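Local coordinates for uncharacterized protein (Methanosarcina mazei, PDB 3R6A), which is of unknown function but belongs to the glyoxalase/bleomycin resistance/dioxygenase superfamily and is built as a two-subunit assembly of beta-alpha-beta-beta-beta type modules, at residues B[3-8]-B[71-76]; B[9-14]-B[65-70]; B[15-20]-B[51-56]; B[100-105]-B[112-117]. All coordinates share one frame; numbering follows the deposited sequence.

Contact 1 of 4, residues B[3-8]-B[71-76]; sequences MKILQI and FLVDSL
Leu72 O receives two backbone donors from the facing strand, Leu6 N at 2.8 Å and Gln7 N at a longer 3.3 Å, so two residues of 3-8 stand against one of 71-76. This is a classic beta bulge in an antiparallel pair. Leu72 N answers with a bond to Gln7 O, and beyond the bulge Asp74 N bonds Lys4 O.

One side-chain hydrogen bond extends the pairing past the end of strand 69-73. The carboxylate of Asp74 turns back over its own backbone, CG lying between N and the carbonyl carbon (chi1 68°), and OD1 takes the amide of Lys4 at 2.8 Å from well above the carboxylate plane. The same oxygen receives a weak bond from Ser75 N, at the N-cap of helix 76-84.

Apolar contacts divide between the two faces of the sheet. On one, Ile5 CD1 reaches Val73 CG1 at 3.6 Å and also approaches CD2 of the Phe71 ring, while Ile8 lies side by side with Phe71, its CG2 3.8 Å from CE1 of the ring. Phe79 of helix 76-84 covers Ile5 and Val73, and Leu28 and Ile51 of the second subunit pack on Ile5 and Phe71. On the other face Gln7 and Leu72 run side by side, with OE1 of Gln7 3.5 Å from CD2 of Leu72.

The last pairing is thus half backbone, Asp74 N to Lys4 O, and half side chain, Lys4 N to Asp74 OD1, while the hydrocarbon face is shared between a helix and the subunit interface.

Contact 2 of 4, residues B[9-14]-B[65-70]; sequences LSRLYV and RNTQAT
Tyr13 OH is gripped from two sources: Arg11 NE donates to it at 3.0 Å, in the guanidinium plane, and a water bonds it at 2.7 Å. That water also donates to Thr67 O, which itself stands 3.1 Å from Tyr13 OH. The site sits where two antiparallel strands of the mixed glyoxalase-superfamily sheet, 5-14 and 69-73, splay apart. Leu9 and Thr70 still form a hydrogen-bonded pair, Leu9 N to Thr70 O and Thr70 N to Leu9 O. Where the strands part, a second water links them, accepting from Arg11 N and donating to Gln68 O at 2.6 Å.

The Arg11 chain is bent at chi3 (67°) and carries its guanidinium to Thr67, whose CB stands over one face, offset toward the rim. At the edge of the group NH1 lies 3.0 Å from Thr70 OG1. NH1 also forms a salt bridge with Glu114, which takes a bond from Thr70 OG1, and NH2 bonds Phe64 O.

Arg65 and Tyr13 run antiparallel past one another, the guanidinium inclined 41° to the ring and its NH1 3.4 Å from Tyr13 CD2. Arg65 CG makes a CH-pi contact 3.7 Å from the Tyr13 ring centroid, 6° off the normal.

Contact 3 of 4, residues B[15-20]-B[51-56]; sequences ADLNPA and ILLIAG
Leu17 brings both CG and CD2 down onto strand 51-55, meeting Ala55 and Leu53 and joining the start of helix 17-27 to the sheet. The elements belong to a beta-alpha-beta-beta-beta module of the glyoxalase superfamily, in which strand 5-14 is followed by helix 17-27 and strands 34-35, 44-48 and 51-55. The helix packs on the sheet, and strand 51-55 is the parallel neighbour of strand 5-14. No hydrogen bond links the two segments; the contact is made by apolar groups and by the close approach of backbone at Ala15 and Gly56.

The apolar part rests on Leu17. Its CG is 3.6 Å from Ala55 CB, and its CD2 lies 3.7 Å from Leu53 CB and 3.8 Å from Ala55 CB, so that one branch touches two residues that face the helix from alternate positions on the strand. The first torsion sets CG opposite the carbonyl carbon (chi1 -76°), over the Ala55 methyl. Leu17 and Leu53 meet at a slant. Glu44 and Ala46 of strand 44-48 border Leu17, while Leu21 and Tyr24, farther along the helix, continue the cover over Leu53. Backbone comes close as well, Ala55 CB lying 3.7 Å from Leu17 N.

The backbone part lies at the two segment ends. Ala15 and Gly56 are nearest neighbours by CA, 5.0 Å apart, where the chain leaves strand 5-14. Asp16 holds the N-cap position, although its side chain makes no capping bond. Beside it, Ala15 O stands 4.1 Å from Ala55 CB and 3.5 Å from Gly56 N.

Contact 4 of 4, residues B[100-105]-B[112-117]; sequences GRNMTV and VIEYVE
Tyr115 and Met103, a selenomethionine, meet at a slant on the face of the sheet that carries helix 76-84. With CG of Met103 between its backbone N and carbonyl carbon (chi1 66°), the extended chain runs past Tyr115, setting CG 3.8 Å and CE 3.9 Å from Tyr115 CB. Farther along the ring Val105 CG2 approaches CD2 at 3.8 Å, again obliquely. The ring is held from beyond the pair too: its hydroxyl bonds His107, Phe71 meets it edge-to-face, and Leu76 and Leu83 pack against it.

Strands 100-106 and 112-118 form an antiparallel beta hairpin, their short axes 163° apart. Three hydrogen-bonded pairs, Arg101 with Glu117, Met103 with Tyr115 and Val105 with Ile113, each give two backbone bonds, with CA-H...O contacts between them, such as Asn102 CA to Tyr115 O at 3.2 Å.

Arg101 and Glu117 lie side by side on that same face, guanidinium and carboxylate planes nearly perpendicular at 87°. NH1 of Arg101 reaches OE1 of Glu117 only in a long salt bridge of 3.6 Å; the firmer partners are Asp77 for Arg101 and Leu76 N for Glu117. Gly100 approaches Glu117 O with its CA at 3.3 Å, at backbone angles that call for glycine. Thr104 CG2, on the opposite face, lies 3.6 Å from Val112 CG1.

How the contacts relate
Contact 2 is buried; contacts 1, 3 and 4 are partly buried. Contacts 1 and 2 share strands 5-14 and 69-73, but contact 2 holds an arginine and tyrosine network with waters, whereas contact 1 ends in a pairing half backbone, half carboxylate. Contact 4, beside strand 69-73, is the most regularly paired. It joins contact 1 through Phe71 N to Glu114 O and Leu76 N to Glu117 OE1, and contact 2 through Thr70 OG1 to Glu114 OE1. Contact 3, about 23 Å from contact 1 between centres, lacks hydrogen bonds and is carried by apolar side chains; backbone bonds tie its strand to contact 2. All four reach the second subunit, contact 3 through Ile51.

Contact 1 of 4, residues B[3-8]-B[71-76]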
loop_
_atom_site.group_PDB
_atom_site.type_symbol
_atom_site.label_atom_id
_atom_site.label_comp_id
_atom_site.label_asym_id
_atom_site.label_seq_id
_atom_site.Cartn_x
_atom_site.Cartn_y
_atom_site.Cartn_z
HETATM N N MSE B 3 -13.296 -8.175 -15.434
HETATM C CA MSE B 3 -12.185 -7.353 -14.863
HETATM C C MSE B 3 -12.460 -7.114 -13.379
HETATM O O MSE B 3 -13.389 -6.391 -13.023
HETATM C CB MSE B 3 -12.100 -6.018 -15.606
HETATM C CG MSE B 3 -10.864 -5.198 -15.301
HETATM SE SE MSE B 3 -10.718 -3.630 -16.416
HETATM C CE MSE B 3 -11.479 -2.324 -15.211
ATOM N N LYS B 4 -11.654 -7.720 -12.511
ATOM C CA LYS B 4 -11.861 -7.566 -11.077
ATOM C C LYS B 4 -10.587 -7.476 -10.242
ATOM O O LYS B 4 -9.637 -8.229 -10.448
ATOM C CB LYS B 4 -12.708 -8.730 -10.556
ATOM C CG LYS B 4 -12.937 -8.716 -9.051
ATOM C CD LYS B 4 -13.790 -9.903 -8.609
ATOM C CE LYS B 4 -14.016 -9.897 -7.103
ATOM N NZ LYS B 4 -14.877 -11.034 -6.663
ATOM N N ILE B 5 -10.581 -6.542 -9.296
ATOM C CA ILE B 5 -9.455 -6.379 -8.386
ATOM C C ILE B 5 -9.790 -7.300 -7.217
ATOM O O ILE B 5 -10.839 -7.149 -6.590
ATOM C CB ILE B 5 -9.353 -4.932 -7.858
ATOM C CG1 ILE B 5 -9.129 -3.964 -9.022
ATOM C CG2 ILE B 5 -8.223 -4.825 -6.828
ATOM C CD1 ILE B 5 -7.765 -4.054 -9.656
ATOM N N LEU B 6 -8.914 -8.257 -6.935
ATOM C CA LEU B 6 -9.144 -9.196 -5.842
ATOM C C LEU B 6 -8.592 -8.661 -4.523
ATOM O O LEU B 6 -9.214 -8.806 -3.473
ATOM C CB LEU B 6 -8.503 -10.546 -6.173
ATOM C CG LEU B 6 -9.076 -11.261 -7.401
ATOM C CD1 LEU B 6 -8.291 -12.538 -7.657
ATOM C CD2 LEU B 6 -10.549 -11.576 -7.178
ATOM N N GLN B 7 -7.418 -8.042 -4.585
ATOM C CA GLN B 7 -6.787 -7.474 -3.399
ATOM C C GLN B 7 -5.861 -6.348 -3.800
ATOM O O GLN B 7 -5.285 -6.368 -4.889
ATOM C CB GLN B 7 -5.916 -8.497 -2.665
ATOM C CG GLN B 7 -6.619 -9.590 -1.904
ATOM C CD GLN B 7 -5.639 -10.354 -1.030
ATOM O OE1 GLN B 7 -4.613 -10.846 -1.510
ATOM N NE2 GLN B 7 -5.944 -10.449 0.260
ATOM N N ILE B 8 -5.716 -5.375 -2.909
ATOM C CA ILE B 8 -4.794 -4.270 -3.131
ATOM C C ILE B 8 -3.765 -4.475 -2.030
ATOM O O ILE B 8 -4.087 -4.399 -0.843
ATOM C CB ILE B 8 -5.482 -2.907 -2.973
ATOM C CG1 ILE B 8 -6.541 -2.749 -4.069
ATOM C CG2 ILE B 8 -4.443 -1.787 -3.055
ATOM C CD1 ILE B 8 -7.284 -1.415 -4.045
ATOM N N PHE B 71 -1.604 -4.762 -7.235
ATOM C CA PHE B 71 -3.008 -5.110 -7.394
ATOM C C PHE B 71 -3.105 -6.557 -7.838
ATOM O O PHE B 71 -2.617 -6.906 -8.911
ATOM C CB PHE B 71 -3.686 -4.258 -8.477
ATOM C CG PHE B 71 -3.856 -2.803 -8.130
ATOM C CD1 PHE B 71 -3.392 -2.278 -6.927
ATOM C CD2 PHE B 71 -4.487 -1.948 -9.035
ATOM C CE1 PHE B 71 -3.551 -0.924 -6.635
ATOM C CE2 PHE B 71 -4.649 -0.595 -8.752
ATOM C CZ PHE B 71 -4.180 -0.084 -7.547
ATOM N N LEU B 72 -3.717 -7.399 -7.011
ATOM C CA LEU B 72 -3.928 -8.798 -7.374
ATOM C C LEU B 72 -5.239 -8.766 -8.159
ATOM O O LEU B 72 -6.255 -8.278 -7.656
ATOM C CB LEU B 72 -4.067 -9.661 -6.114
ATOM C CG LEU B 72 -4.381 -11.151 -6.273
ATOM C CD1 LEU B 72 -3.335 -11.839 -7.147
ATOM C CD2 LEU B 72 -4.419 -11.786 -4.891
ATOM N N VAL B 73 -5.213 -9.263 -9.392
ATOM C CA VAL B 73 -6.396 -9.235 -10.243
ATOM C C VAL B 73 -6.778 -10.598 -10.805
ATOM O O VAL B 73 -5.981 -11.534 -10.793
ATOM C CB VAL B 73 -6.194 -8.251 -11.429
ATOM C CG1 VAL B 73 -5.827 -6.875 -10.900
ATOM C CG2 VAL B 73 -5.091 -8.757 -12.352
ATOM N N ASP B 74 -8.003 -10.696 -11.310
ATOM C CA ASP B 74 -8.490 -11.945 -11.878
ATOM C C ASP B 74 -7.910 -12.189 -13.272
ATOM O O ASP B 74 -7.583 -13.322 -13.626
ATOM C CB ASP B 74 -10.021 -11.923 -11.941
ATOM C CG ASP B 74 -10.552 -10.923 -12.952
ATOM O OD1 ASP B 74 -9.924 -9.858 -13.134
ATOM O OD2 ASP B 74 -11.610 -11.197 -13.559
ATOM N N SER B 75 -7.768 -11.123 -14.053
ATOM C CA SER B 75 -7.246 -11.245 -15.410
ATOM C C SER B 75 -6.364 -10.079 -15.850
ATOM O O SER B 75 -6.846 -8.960 -16.013
ATOM C CB SER B 75 -8.415 -11.388 -16.388
ATOM O OG SER B 75 -7.981 -11.276 -17.734
ATOM N N LEU B 76 -5.076 -10.341 -16.059
ATOM C CA LEU B 76 -4.157 -9.289 -16.498
ATOM C C LEU B 76 -4.571 -8.705 -17.839
ATOM O O LEU B 76 -4.552 -7.494 -18.032
ATOM C CB LEU B 76 -2.728 -9.810 -16.660
ATOM C CG LEU B 76 -1.754 -9.971 -15.497
ATOM C CD1 LEU B 76 -0.354 -10.161 -16.086
ATOM C CD2 LEU B 76 -1.782 -8.755 -14.586
#

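Contact 2 of 4, residues B[9-14]-B[65-70]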
loop_
_atom_site.group_PDB
_atom_site.type_symbol
_atom_site.label_atom_id
_atom_site.label_comp_id
_atom_site.label_asym_id
_atom_site.label_seq_id
_atom_site.Cartn_x
_atom_site.Cartn_y
_atom_site.Cartn_z
ATOM N N LEU B 9 -2.533 -4.766 -2.428
ATOM C CA LEU B 9 -1.473 -5.032 -1.468
ATOM C C LEU B 9 -0.532 -3.859 -1.268
ATOM O O LEU B 9 0.004 -3.305 -2.235
ATOM C CB LEU B 9 -0.684 -6.264 -1.923
ATOM C CG LEU B 9 -1.553 -7.496 -2.189
ATOM C CD1 LEU B 9 -0.712 -8.597 -2.819
ATOM C CD2 LEU B 9 -2.176 -7.975 -0.881
ATOM N N SER B 10 -0.339 -3.481 -0.006
ATOM C CA SER B 10 0.555 -2.381 0.349
ATOM C C SER B 10 1.958 -2.954 0.504
ATOM O O SER B 10 2.138 -4.025 1.080
ATOM C CB SER B 10 0.102 -1.733 1.654
ATOM O OG SER B 10 -1.225 -1.253 1.522
ATOM N N ARG B 11 2.947 -2.219 0.014
ATOM C CA ARG B 11 4.329 -2.673 0.033
ATOM C C ARG B 11 5.214 -2.025 1.086
ATOM O O ARG B 11 5.231 -0.806 1.228
ATOM C CB ARG B 11 4.946 -2.431 -1.345
ATOM C CG ARG B 11 4.222 -3.139 -2.485
ATOM C CD ARG B 11 4.457 -2.418 -3.812
ATOM N NE ARG B 11 5.843 -2.491 -4.285
ATOM C CZ ARG B 11 6.331 -3.479 -5.032
ATOM N NH1 ARG B 11 5.553 -4.492 -5.393
ATOM N NH2 ARG B 11 7.594 -3.444 -5.444
ATOM N N LEU B 12 5.945 -2.858 1.820
ATOM C CA LEU B 12 6.880 -2.384 2.828
ATOM C C LEU B 12 8.230 -2.989 2.453
ATOM O O LEU B 12 8.303 -4.127 1.977
ATOM C CB LEU B 12 6.467 -2.830 4.237
ATOM C CG LEU B 12 5.151 -2.272 4.786
ATOM C CD1 LEU B 12 4.997 -2.674 6.247
ATOM C CD2 LEU B 12 5.129 -0.754 4.657
ATOM N N TYR B 13 9.290 -2.218 2.667
ATOM C CA TYR B 13 10.644 -2.631 2.326
ATOM C C TYR B 13 11.499 -2.720 3.575
ATOM O O TYR B 13 11.633 -1.748 4.316
ATOM C CB TYR B 13 11.231 -1.616 1.351
ATOM C CG TYR B 13 10.277 -1.294 0.232
ATOM C CD1 TYR B 13 10.281 -2.033 -0.950
ATOM C CD2 TYR B 13 9.320 -0.286 0.377
ATOM C CE1 TYR B 13 9.355 -1.778 -1.960
ATOM C CE2 TYR B 13 8.393 -0.026 -0.624
ATOM C CZ TYR B 13 8.416 -0.775 -1.789
ATOM O OH TYR B 13 7.497 -0.521 -2.778
ATOM N N VAL B 14 12.082 -3.894 3.794
ATOM C CA VAL B 14 12.902 -4.133 4.971
ATOM C C VAL B 14 14.212 -4.829 4.616
ATOM O O VAL B 14 14.355 -5.392 3.532
ATOM C CB VAL B 14 12.129 -4.992 5.997
ATOM C CG1 VAL B 14 10.840 -4.277 6.402
ATOM C CG2 VAL B 14 11.817 -6.364 5.403
ATOM N N ARG B 65 11.172 0.006 -4.823
ATOM C CA ARG B 65 10.507 1.138 -4.190
ATOM C C ARG B 65 9.783 2.053 -5.164
ATOM O O ARG B 65 8.977 2.887 -4.749
ATOM C CB ARG B 65 11.512 1.954 -3.373
ATOM C CG ARG B 65 11.918 1.313 -2.059
ATOM C CD ARG B 65 12.953 2.174 -1.355
ATOM N NE ARG B 65 13.252 1.709 -0.006
ATOM C CZ ARG B 65 12.434 1.845 1.032
ATOM N NH1 ARG B 65 11.254 2.437 0.885
ATOM N NH2 ARG B 65 12.800 1.397 2.223
ATOM N N ASN B 66 10.052 1.903 -6.456
ATOM C CA ASN B 66 9.385 2.756 -7.434
ATOM C C ASN B 66 7.935 2.354 -7.678
ATOM O O ASN B 66 7.168 3.105 -8.279
ATOM C CB ASN B 66 10.157 2.764 -8.755
ATOM C CG ASN B 66 11.522 3.402 -8.616
ATOM O OD1 ASN B 66 11.660 4.461 -8.004
ATOM N ND2 ASN B 66 12.535 2.768 -9.187
ATOM N N THR B 67 7.561 1.168 -7.209
ATOM C CA THR B 67 6.192 0.684 -7.371
ATOM C C THR B 67 5.389 1.060 -6.128
ATOM O O THR B 67 5.738 0.668 -5.016
ATOM C CB THR B 67 6.168 -0.844 -7.568
ATOM O OG1 THR B 67 6.883 -1.176 -8.767
ATOM C CG2 THR B 67 4.736 -1.348 -7.688
ATOM N N GLN B 68 4.319 1.823 -6.330
ATOM C CA GLN B 68 3.465 2.300 -5.240
ATOM C C GLN B 68 2.687 1.205 -4.512
ATOM O O GLN B 68 2.568 1.222 -3.282
ATOM C CB GLN B 68 2.468 3.333 -5.778
ATOM C CG GLN B 68 3.089 4.459 -6.601
ATOM C CD GLN B 68 4.061 5.291 -5.803
ATOM O OE1 GLN B 68 3.722 5.807 -4.738
ATOM N NE2 GLN B 68 5.278 5.432 -6.314
ATOM N N ALA B 69 2.145 0.261 -5.271
ATOM C CA ALA B 69 1.353 -0.818 -4.692
ATOM C C ALA B 69 1.193 -1.959 -5.679
ATOM O O ALA B 69 1.562 -1.840 -6.844
ATOM C CB ALA B 69 -0.018 -0.293 -4.287
ATOM N N THR B 70 0.640 -3.064 -5.196
ATOM C CA THR B 70 0.425 -4.244 -6.023
ATOM C C THR B 70 -1.058 -4.592 -6.035
ATOM O O THR B 70 -1.698 -4.677 -4.985
ATOM C CB THR B 70 1.243 -5.429 -5.477
ATOM O OG1 THR B 70 2.638 -5.143 -5.639
ATOM C CG2 THR B 70 0.896 -6.723 -6.199
HETATM O O HOH W 1 2.055 0.297 -0.957
HETATM O O HOH W 2 5.771 1.525 -2.181
#

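Contact 3 of 4, residues B[15-20]-B[51-56]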
loop_
_atom_site.group_PDB
_atom_site.type_symbol
_atom_site.label_atom_id
_atom_site.label_comp_id
_atom_site.label_asym_id
_atom_site.label_seq_id
_atom_site.Cartn_x
_atom_site.Cartn_y
_atom_site.Cartn_z
ATOM N N ALA B 15 15.161 -4.792 5.543
ATOM C CA ALA B 15 16.461 -5.412 5.325
ATOM C C ALA B 15 16.384 -6.931 5.439
ATOM O O ALA B 15 16.992 -7.653 4.647
ATOM C CB ALA B 15 17.467 -4.863 6.328
ATOM N N ASP B 16 15.633 -7.416 6.422
ATOM C CA ASP B 16 15.507 -8.856 6.631
ATOM C C ASP B 16 14.099 -9.247 7.050
ATOM O O ASP B 16 13.513 -8.623 7.933
ATOM C CB ASP B 16 16.507 -9.311 7.696
ATOM C CG ASP B 16 17.945 -9.036 7.298
ATOM O OD1 ASP B 16 18.432 -9.675 6.339
ATOM O OD2 ASP B 16 18.586 -8.173 7.937
ATOM N N LEU B 17 13.565 -10.293 6.424
ATOM C CA LEU B 17 12.216 -10.753 6.730
ATOM C C LEU B 17 11.983 -11.275 8.142
ATOM O O LEU B 17 10.996 -10.910 8.779
ATOM C CB LEU B 17 11.780 -11.842 5.746
ATOM C CG LEU B 17 11.367 -11.430 4.334
ATOM C CD1 LEU B 17 10.920 -12.661 3.556
ATOM C CD2 LEU B 17 10.240 -10.410 4.406
ATOM N N ASN B 18 12.884 -12.129 8.627
ATOM C CA ASN B 18 12.730 -12.742 9.946
ATOM C C ASN B 18 12.237 -11.847 11.083
ATOM O O ASN B 18 11.110 -12.013 11.552
ATOM C CB ASN B 18 14.023 -13.449 10.364
ATOM C CG ASN B 18 14.331 -14.649 9.495
ATOM O OD1 ASN B 18 13.427 -15.386 9.098
ATOM N ND2 ASN B 18 15.612 -14.860 9.202
ATOM N N PRO B 19 13.064 -10.896 11.549
ATOM C CA PRO B 19 12.574 -10.050 12.641
ATOM C C PRO B 19 11.309 -9.273 12.269
ATOM O O PRO B 19 10.384 -9.150 13.074
ATOM C CB PRO B 19 13.764 -9.136 12.928
ATOM C CG PRO B 19 14.416 -9.013 11.592
ATOM C CD PRO B 19 14.378 -10.429 11.072
ATOM N N ALA B 20 11.271 -8.757 11.044
ATOM C CA ALA B 20 10.115 -7.996 10.584
ATOM C C ALA B 20 8.836 -8.832 10.631
ATOM O O ALA B 20 7.810 -8.372 11.138
ATOM C CB ALA B 20 10.355 -7.477 9.169
ATOM N N ILE B 51 -0.370 -6.976 3.371
ATOM C CA ILE B 51 0.922 -6.316 3.287
ATOM C C ILE B 51 1.932 -7.225 2.598
ATOM O O ILE B 51 2.032 -8.400 2.923
ATOM C CB ILE B 51 1.475 -5.991 4.682
ATOM C CG1 ILE B 51 0.590 -4.948 5.363
ATOM C CG2 ILE B 51 2.905 -5.475 4.571
ATOM C CD1 ILE B 51 1.015 -4.633 6.766
ATOM N N LEU B 52 2.672 -6.670 1.644
ATOM C CA LEU B 52 3.707 -7.419 0.954
ATOM C C LEU B 52 5.016 -6.915 1.530
ATOM O O LEU B 52 5.327 -5.726 1.418
ATOM C CB LEU B 52 3.693 -7.147 -0.558
ATOM C CG LEU B 52 2.646 -7.834 -1.435
ATOM C CD1 LEU B 52 2.805 -7.360 -2.879
ATOM C CD2 LEU B 52 2.823 -9.345 -1.358
ATOM N N LEU B 53 5.765 -7.807 2.173
ATOM C CA LEU B 53 7.057 -7.457 2.746
ATOM C C LEU B 53 8.144 -7.861 1.756
ATOM O O LEU B 53 8.267 -9.037 1.402
ATOM C CB LEU B 53 7.278 -8.188 4.074
ATOM C CG LEU B 53 6.465 -7.742 5.283
ATOM C CD1 LEU B 53 6.745 -8.684 6.456
ATOM C CD2 LEU B 53 6.832 -6.305 5.656
ATOM N N ILE B 54 8.918 -6.878 1.305
ATOM C CA ILE B 54 10.000 -7.106 0.353
ATOM C C ILE B 54 11.305 -6.850 1.103
ATOM O O ILE B 54 11.537 -5.741 1.581
ATOM C CB ILE B 54 9.871 -6.133 -0.834
ATOM C CG1 ILE B 54 8.480 -6.287 -1.459
ATOM C CG2 ILE B 54 10.963 -6.406 -1.863
ATOM C CD1 ILE B 54 8.167 -5.270 -2.525
ATOM N N ALA B 55 12.147 -7.879 1.211
ATOM C CA ALA B 55 13.402 -7.762 1.946
ATOM C C ALA B 55 14.646 -7.909 1.083
ATOM O O ALA B 55 14.680 -8.702 0.146
ATOM C CB ALA B 55 13.435 -8.793 3.075
ATOM N N GLY B 56 15.672 -7.136 1.424
ATOM C CA GLY B 56 16.922 -7.180 0.689
ATOM C C GLY B 56 17.781 -5.980 1.040
ATOM O O GLY B 56 17.370 -5.126 1.826
#

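Contact 4 of 4, residues B[100-105]-B[112-117]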
loop_
_atom_site.group_PDB
_atom_site.type_symbol
_atom_site.label_atom_id
_atom_site.label_comp_id
_atom_site.label_asym_id
_atom_site.label_seq_id
_atom_site.Cartn_x
_atom_site.Cartn_y
_atom_site.Cartn_z
ATOM N N GLY B 100 2.366 -17.085 -11.375
ATOM C CA GLY B 100 1.388 -16.760 -12.399
ATOM C C GLY B 100 1.945 -15.815 -13.445
ATOM O O GLY B 100 2.855 -16.171 -14.184
ATOM N N ARG B 101 1.398 -14.605 -13.508
ATOM C CA ARG B 101 1.867 -13.610 -14.474
ATOM C C ARG B 101 1.784 -12.224 -13.857
ATOM O O ARG B 101 0.868 -11.941 -13.094
ATOM C CB ARG B 101 0.995 -13.622 -15.731
ATOM C CG ARG B 101 1.003 -14.911 -16.520
ATOM C CD ARG B 101 -0.170 -14.918 -17.493
ATOM N NE ARG B 101 -0.090 -13.837 -18.472
ATOM C CZ ARG B 101 -1.149 -13.221 -18.991
ATOM N NH1 ARG B 101 -2.372 -13.571 -18.619
ATOM N NH2 ARG B 101 -0.987 -12.262 -19.888
ATOM N N ASN B 102 2.738 -11.358 -14.185
ATOM C CA ASN B 102 2.711 -9.996 -13.654
ATOM C C ASN B 102 3.035 -9.007 -14.760
ATOM O O ASN B 102 3.483 -9.385 -15.841
ATOM C CB ASN B 102 3.760 -9.768 -12.557
ATOM C CG ASN B 102 3.795 -10.862 -11.510
ATOM O OD1 ASN B 102 2.773 -11.437 -11.148
ATOM N ND2 ASN B 102 4.992 -11.130 -10.993
HETATM N N MSE B 103 2.793 -7.735 -14.462
HETATM C CA MSE B 103 3.119 -6.632 -15.360
HETATM C C MSE B 103 3.190 -5.392 -14.487
HETATM O O MSE B 103 2.536 -5.316 -13.443
HETATM C CB MSE B 103 2.074 -6.448 -16.465
HETATM C CG MSE B 103 0.701 -6.013 -16.002
HETATM SE SE MSE B 103 -0.461 -5.695 -17.529
HETATM C CE MSE B 103 -2.040 -5.111 -16.568
ATOM N N THR B 104 4.013 -4.437 -14.891
ATOM C CA THR B 104 4.150 -3.197 -14.142
ATOM C C THR B 104 3.635 -2.106 -15.058
ATOM O O THR B 104 3.949 -2.080 -16.246
ATOM C CB THR B 104 5.611 -2.950 -13.738
ATOM O OG1 THR B 104 6.031 -4.001 -12.856
ATOM C CG2 THR B 104 5.747 -1.615 -13.007
ATOM N N VAL B 105 2.835 -1.211 -14.500
ATOM C CA VAL B 105 2.203 -0.174 -15.295
ATOM C C VAL B 105 2.363 1.224 -14.736
ATOM O O VAL B 105 2.308 1.423 -13.529
ATOM C CB VAL B 105 0.686 -0.463 -15.397
ATOM C CG1 VAL B 105 -0.016 0.622 -16.205
ATOM C CG2 VAL B 105 0.460 -1.837 -16.010
ATOM N N VAL B 112 2.988 4.152 -10.320
ATOM C CA VAL B 112 3.517 2.904 -10.862
ATOM C C VAL B 112 2.914 1.768 -10.044
ATOM O O VAL B 112 3.120 1.681 -8.840
ATOM C CB VAL B 112 5.051 2.853 -10.764
ATOM C CG1 VAL B 112 5.555 1.498 -11.245
ATOM C CG2 VAL B 112 5.654 3.978 -11.606
ATOM N N ILE B 113 2.166 0.899 -10.715
ATOM C CA ILE B 113 1.491 -0.204 -10.049
ATOM C C ILE B 113 1.849 -1.558 -10.644
ATOM O O ILE B 113 1.967 -1.701 -11.865
ATOM C CB ILE B 113 -0.042 -0.036 -10.157
ATOM C CG1 ILE B 113 -0.472 1.292 -9.524
ATOM C CG2 ILE B 113 -0.748 -1.240 -9.518
ATOM C CD1 ILE B 113 -0.271 1.375 -8.020
ATOM N N GLU B 114 2.029 -2.548 -9.778
ATOM C CA GLU B 114 2.322 -3.896 -10.241
ATOM C C GLU B 114 1.006 -4.667 -10.236
ATOM O O GLU B 114 0.326 -4.733 -9.211
ATOM C CB GLU B 114 3.321 -4.598 -9.319
ATOM C CG GLU B 114 3.516 -6.060 -9.673
ATOM C CD GLU B 114 4.367 -6.798 -8.664
ATOM O OE1 GLU B 114 4.208 -6.534 -7.451
ATOM O OE2 GLU B 114 5.182 -7.648 -9.085
ATOM N N TYR B 115 0.635 -5.214 -11.388
ATOM C CA TYR B 115 -0.588 -6.004 -11.506
ATOM C C TYR B 115 -0.175 -7.472 -11.524
ATOM O O TYR B 115 0.682 -7.878 -12.312
ATOM C CB TYR B 115 -1.331 -5.655 -12.798
ATOM C CG TYR B 115 -2.018 -4.313 -12.752
ATOM C CD1 TYR B 115 -3.394 -4.219 -12.546
ATOM C CD2 TYR B 115 -1.294 -3.130 -12.914
ATOM C CE1 TYR B 115 -4.035 -2.986 -12.509
ATOM C CE2 TYR B 115 -1.926 -1.890 -12.875
ATOM C CZ TYR B 115 -3.299 -1.827 -12.676
ATOM O OH TYR B 115 -3.943 -0.610 -12.682
ATOM N N VAL B 116 -0.788 -8.270 -10.659
ATOM C CA VAL B 116 -0.441 -9.680 -10.577
ATOM C C VAL B 116 -1.651 -10.583 -10.742
ATOM O O VAL B 116 -2.737 -10.277 -10.256
ATOM C CB VAL B 116 0.220 -9.995 -9.221
ATOM C CG1 VAL B 116 0.611 -11.465 -9.157
ATOM C CG2 VAL B 116 1.435 -9.104 -9.019
ATOM N N GLU B 117 -1.446 -11.700 -11.429
ATOM C CA GLU B 117 -2.493 -12.685 -11.646
ATOM C C GLU B 117 -1.925 -14.001 -11.129
ATOM O O GLU B 117 -0.872 -14.441 -11.579
ATOM C CB GLU B 117 -2.807 -12.805 -13.138
ATOM C CG GLU B 117 -3.961 -13.739 -13.464
ATOM C CD GLU B 117 -4.136 -13.940 -14.958
ATOM O OE1 GLU B 117 -4.401 -12.949 -15.670
ATOM O OE2 GLU B 117 -4.002 -15.093 -15.421
#